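Local coordinates for glutathione reductase (Bartonella henselae, PDB 3O0H), which probably catalyses the NADPH-dependent reduction of glutathione disulfide to glutathione, using bound FAD and a redox-active disulfide, at residues I158-S170 against L282-L295. Sequence-based numbering, arbitrary orientation.
Sequences ILIATGAKIVSNS and LATGRVPNTTGLGL. With FAD (flavin-adenine dinucleotide), chain H.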
# COMPACT_ATOMS: atom_id res chain seq x y z
N ILE B 158 3.48 -27.86 -29.71
CA ILE B 158 4.72 -27.36 -29.07
C ILE B 158 4.55 -25.91 -28.64
O ILE B 158 4.06 -25.09 -29.44
CB ILE B 158 5.96 -27.54 -29.99
CG1 ILE B 158 6.23 -29.02 -30.28
CG2 ILE B 158 7.22 -26.97 -29.36
CD1 ILE B 158 7.04 -29.20 -31.49
N LEU B 159 4.96 -25.60 -27.39
CA LEU B 159 4.89 -24.26 -26.82
C LEU B 159 6.30 -23.72 -26.59
O LEU B 159 7.08 -24.30 -25.84
CB LEU B 159 4.12 -24.24 -25.49
CG LEU B 159 4.03 -22.87 -24.82
CD1 LEU B 159 3.28 -21.85 -25.78
CD2 LEU B 159 3.35 -22.95 -23.46
N ILE B 160 6.61 -22.62 -27.25
CA ILE B 160 7.89 -21.94 -27.12
C ILE B 160 7.72 -20.95 -25.97
O ILE B 160 6.93 -20.00 -26.06
CB ILE B 160 8.29 -21.17 -28.38
CG1 ILE B 160 8.32 -22.11 -29.61
CG2 ILE B 160 9.64 -20.45 -28.15
CD1 ILE B 160 8.18 -21.33 -31.02
N ALA B 161 8.47 -21.18 -24.90
CA ALA B 161 8.42 -20.35 -23.68
C ALA B 161 9.87 -20.10 -23.13
O ALA B 161 10.15 -20.24 -21.94
CB ALA B 161 7.51 -21.02 -22.61
N THR B 162 10.76 -19.71 -24.04
CA THR B 162 12.19 -19.65 -23.77
C THR B 162 12.69 -18.33 -23.20
O THR B 162 13.90 -18.20 -22.88
CB THR B 162 13.00 -19.99 -25.05
OG1 THR B 162 12.55 -19.15 -26.11
CG2 THR B 162 12.74 -21.45 -25.43
N GLY B 163 11.79 -17.39 -23.01
CA GLY B 163 12.13 -16.12 -22.35
C GLY B 163 13.00 -15.22 -23.20
O GLY B 163 12.90 -15.20 -24.45
N ALA B 164 13.83 -14.43 -22.49
CA ALA B 164 14.71 -13.47 -23.06
C ALA B 164 16.16 -13.77 -22.57
O ALA B 164 16.40 -14.67 -21.70
CB ALA B 164 14.25 -12.04 -22.69
N LYS B 165 17.10 -13.03 -23.13
CA LYS B 165 18.52 -13.20 -22.90
C LYS B 165 19.14 -11.83 -22.91
O LYS B 165 18.75 -11.00 -23.68
CB LYS B 165 19.12 -13.95 -24.11
CG LYS B 165 19.95 -15.15 -23.78
CD LYS B 165 20.88 -15.51 -24.94
CE LYS B 165 21.72 -16.73 -24.53
NZ LYS B 165 22.71 -17.10 -25.54
N ILE B 166 20.20 -11.65 -22.15
CA ILE B 166 20.95 -10.41 -22.12
C ILE B 166 21.57 -10.19 -23.49
O ILE B 166 21.98 -11.13 -24.15
CB ILE B 166 22.03 -10.47 -20.99
CG1 ILE B 166 21.30 -10.64 -19.62
CG2 ILE B 166 22.84 -9.21 -21.05
CD1 ILE B 166 21.94 -11.55 -18.47
N VAL B 167 21.50 -8.96 -23.98
CA VAL B 167 22.17 -8.58 -25.21
C VAL B 167 23.69 -8.79 -25.09
O VAL B 167 24.26 -8.67 -24.01
CB VAL B 167 21.93 -7.09 -25.59
CG1 VAL B 167 20.52 -6.85 -26.06
CG2 VAL B 167 22.29 -6.17 -24.43
N SER B 168 24.32 -9.05 -26.22
CA SER B 168 25.72 -9.46 -26.26
C SER B 168 26.72 -8.53 -25.59
O SER B 168 27.54 -8.98 -24.75
CB SER B 168 26.14 -9.64 -27.71
OG SER B 168 27.54 -9.66 -27.79
N ASN B 169 26.67 -7.25 -25.94
CA ASN B 169 27.62 -6.25 -25.42
C ASN B 169 29.01 -6.38 -26.08
O ASN B 169 29.97 -5.76 -25.64
CB ASN B 169 27.73 -6.30 -23.86
CG ASN B 169 26.40 -5.94 -23.11
OD1 ASN B 169 25.93 -4.80 -23.18
ND2 ASN B 169 25.81 -6.91 -22.35
N SER B 170 29.10 -7.17 -27.16
CA SER B 170 30.38 -7.45 -27.85
C SER B 170 31.47 -6.41 -27.62
O SER B 170 32.05 -5.88 -28.57
CB SER B 170 30.13 -7.62 -29.36
OG SER B 170 29.21 -6.66 -29.86
N LEU B 282 26.67 -4.99 -16.22
CA LEU B 282 25.97 -4.52 -17.40
C LEU B 282 24.46 -4.77 -17.23
O LEU B 282 24.03 -5.90 -16.98
CB LEU B 282 26.48 -5.22 -18.64
CG LEU B 282 27.98 -5.04 -18.93
CD1 LEU B 282 28.35 -5.96 -20.04
CD2 LEU B 282 28.40 -3.58 -19.25
N ALA B 283 23.66 -3.73 -17.43
CA ALA B 283 22.22 -3.84 -17.39
C ALA B 283 21.65 -3.12 -18.60
O ALA B 283 20.94 -2.13 -18.45
CB ALA B 283 21.68 -3.21 -16.09
N THR B 284 21.97 -3.62 -19.78
CA THR B 284 21.80 -2.85 -21.02
C THR B 284 20.69 -3.38 -21.93
O THR B 284 20.53 -2.90 -23.08
CB THR B 284 23.10 -2.82 -21.80
OG1 THR B 284 23.55 -4.17 -22.02
CG2 THR B 284 24.16 -2.05 -20.97
N GLY B 285 19.92 -4.36 -21.43
CA GLY B 285 18.71 -4.84 -22.12
C GLY B 285 18.73 -6.36 -22.32
O GLY B 285 19.81 -7.01 -22.34
N ARG B 286 17.53 -6.91 -22.49
CA ARG B 286 17.31 -8.32 -22.77
C ARG B 286 16.47 -8.43 -24.03
O ARG B 286 15.55 -7.65 -24.24
CB ARG B 286 16.55 -8.96 -21.59
CG ARG B 286 17.29 -8.89 -20.24
CD ARG B 286 16.34 -9.25 -19.08
NE ARG B 286 15.85 -10.61 -19.16
CZ ARG B 286 16.54 -11.71 -18.86
NH1 ARG B 286 17.82 -11.65 -18.51
NH2 ARG B 286 15.94 -12.91 -18.94
N VAL B 287 16.79 -9.40 -24.85
CA VAL B 287 16.08 -9.63 -26.10
C VAL B 287 15.49 -11.06 -26.12
O VAL B 287 15.97 -11.91 -25.40
CB VAL B 287 17.00 -9.39 -27.26
CG1 VAL B 287 17.35 -7.87 -27.35
CG2 VAL B 287 18.29 -10.26 -27.16
N PRO B 288 14.44 -11.30 -26.92
CA PRO B 288 13.85 -12.64 -27.09
C PRO B 288 14.90 -13.69 -27.39
O PRO B 288 15.80 -13.47 -28.21
CB PRO B 288 12.94 -12.47 -28.29
CG PRO B 288 12.52 -11.01 -28.22
CD PRO B 288 13.82 -10.33 -27.85
N ASN B 289 14.81 -14.82 -26.67
CA ASN B 289 15.78 -15.90 -26.74
C ASN B 289 15.35 -16.93 -27.80
O ASN B 289 14.74 -17.95 -27.48
CB ASN B 289 15.88 -16.56 -25.37
CG ASN B 289 16.89 -17.67 -25.31
OD1 ASN B 289 17.78 -17.79 -26.17
ND2 ASN B 289 16.78 -18.49 -24.27
N THR B 290 15.73 -16.66 -29.05
CA THR B 290 15.31 -17.44 -30.21
C THR B 290 16.48 -17.88 -31.10
O THR B 290 16.24 -18.52 -32.12
CB THR B 290 14.34 -16.58 -31.06
OG1 THR B 290 14.92 -15.27 -31.27
CG2 THR B 290 13.01 -16.37 -30.36
N THR B 291 17.72 -17.53 -30.76
CA THR B 291 18.93 -17.97 -31.51
C THR B 291 19.28 -19.39 -31.10
O THR B 291 19.23 -19.74 -29.93
CB THR B 291 20.21 -17.10 -31.20
OG1 THR B 291 19.90 -15.71 -31.38
CG2 THR B 291 21.32 -17.41 -32.15
N GLY B 292 19.64 -20.19 -32.08
CA GLY B 292 20.12 -21.55 -31.82
C GLY B 292 19.03 -22.48 -31.31
O GLY B 292 19.32 -23.50 -30.70
N LEU B 293 17.77 -22.14 -31.59
CA LEU B 293 16.62 -22.92 -31.10
C LEU B 293 16.06 -23.88 -32.13
O LEU B 293 15.22 -24.73 -31.82
CB LEU B 293 15.51 -21.95 -30.60
CG LEU B 293 14.22 -22.47 -29.99
CD1 LEU B 293 14.51 -23.48 -28.86
CD2 LEU B 293 13.34 -21.34 -29.45
N GLY B 294 16.49 -23.75 -33.39
CA GLY B 294 15.99 -24.60 -34.46
C GLY B 294 14.69 -24.10 -34.98
O GLY B 294 13.97 -24.83 -35.66
N LEU B 295 14.35 -22.84 -34.72
CA LEU B 295 13.05 -22.32 -35.23
C LEU B 295 12.98 -22.40 -36.75
O LEU B 295 11.91 -22.60 -37.33
CB LEU B 295 12.79 -20.89 -34.75
CG LEU B 295 12.54 -20.81 -33.26
CD1 LEU B 295 12.58 -19.31 -32.80
CD2 LEU B 295 11.22 -21.53 -32.83
PA FAD H . 11.54 -17.05 -18.35
O1A FAD H . 12.80 -16.27 -18.58
O2A FAD H . 10.96 -16.91 -16.97
O5B FAD H . 11.71 -18.60 -18.68
C5B FAD H . 12.38 -19.11 -19.81
C4B FAD H . 12.99 -20.42 -19.37
O4B FAD H . 13.40 -21.20 -20.49
C3B FAD H . 14.23 -20.27 -18.49
O3B FAD H . 14.08 -21.03 -17.29
C2B FAD H . 15.37 -20.81 -19.33
O2B FAD H . 16.33 -21.46 -18.53
C1B FAD H . 14.70 -21.80 -20.22
N9A FAD H . 15.17 -22.03 -21.60
C8A FAD H . 15.43 -21.10 -22.56
N7A FAD H . 15.68 -21.74 -23.71
C5A FAD H . 15.57 -23.08 -23.47
C6A FAD H . 15.65 -24.19 -24.27
N6A FAD H . 15.94 -24.12 -25.58
N1A FAD H . 15.45 -25.43 -23.71
C2A FAD H . 15.14 -25.54 -22.38
N3A FAD H . 15.03 -24.44 -21.59
C4A FAD H . 15.21 -23.24 -22.16
N1 FAD H . 9.28 -8.93 -14.24
C2 FAD H . 8.27 -8.44 -13.43
O2 FAD H . 7.05 -8.55 -13.72
N3 FAD H . 8.59 -7.82 -12.29
C4 FAD H . 9.90 -7.68 -11.85
O4 FAD H . 10.08 -7.13 -10.76
C4X FAD H . 10.93 -8.17 -12.66
N5 FAD H . 12.24 -8.08 -12.29
C5X FAD H . 13.21 -8.64 -13.12
C6 FAD H . 14.53 -8.52 -12.73
C7 FAD H . 15.55 -9.06 -13.51
C7M FAD H . 16.98 -8.92 -13.03
C8 FAD H . 15.23 -9.72 -14.68
C8M FAD H . 16.32 -10.29 -15.57
C9 FAD H . 13.91 -9.82 -15.09
C9A FAD H . 12.89 -9.27 -14.31
N10 FAD H . 11.56 -9.35 -14.67
C10 FAD H . 10.59 -8.83 -13.85
C1' FAD H . 11.12 -9.99 -15.92
C2' FAD H . 10.65 -11.41 -15.75
O2' FAD H . 11.73 -12.18 -15.25
C3' FAD H . 10.23 -11.93 -17.11
O3' FAD H . 9.35 -11.05 -17.79
C4' FAD H . 9.67 -13.33 -16.98
O4' FAD H . 10.65 -14.16 -16.34
C5' FAD H . 9.35 -13.91 -18.35
O5' FAD H . 8.75 -15.22 -18.22
P FAD H . 9.00 -16.23 -19.44
O1P FAD H . 8.18 -17.48 -19.23
O2P FAD H . 8.73 -15.53 -20.75
O3P FAD H . 10.55 -16.56 -19.52
O HOH W 1 13.29 -13.91 -19.84
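Leu282 opens the contact by setting its CD1 against the amide of Asn169. Two residues on, the Thr284 hydroxyl donates to Asn169 OD1: OG1 lies in the plane of the Asn169 side-chain carbonyl, on a lone pair of OD1, 2.7 Å away. Thr284 OG1 sits between its own backbone N and carbonyl carbon (chi1 55°), which also puts it beside Val167 CG2. Gly285 O then takes the Val167 amide in a nearly straight bond (174° at the hydrogen).

From Arg286 the two chains run as a short antiparallel ribbon. The Arg286 side chain bends at chi3 (64°), laying its guanidinium between the Ala164–Lys165 peptide on one face and the flavin methyl C8M of FAD on the other, C8M standing 3.3 Å above the plane, displaced toward the rim of the group. At the guanidinium edge, NH2 donates to a water that also accepts from Ala164 N and donates to FAD O1A, tying the ribbon to the cofactor's pyrophosphate. Val287 and Lys165 exchange both backbone bonds, each 2.8 Å from N to O, while Val287 CG1 meets Val167 CG1 at 3.6 Å.

Asn289 carries three bonds: its N donates to Gly163 O, its O accepts from Thr162 OG1 at 2.8 Å, and its ND2 reaches Thr162 O at 3.2 Å, lying close to the adenine C8A as well. Leu293 divides its methyls, CD2 on Ile160 CG2 and CD1 3.6 Å from FAD N6A, and Leu295 CD2 packs on Ile160 CD1.

The ribbon lies where the chain passes between the FAD-binding fold and a second parallel-sheet fold, probably the NADPH-binding one, as in related disulfide oxidoreductases. Strand 158-160, between strands 27-32 and 321-323 of the FAD-side parallel sheet, leads into it; strand 279-282, at the edge of the second parallel sheet beside 193-197, supplies the returning chain, and Phe138 of strand 136-138 packs against both Ile160 and Leu295.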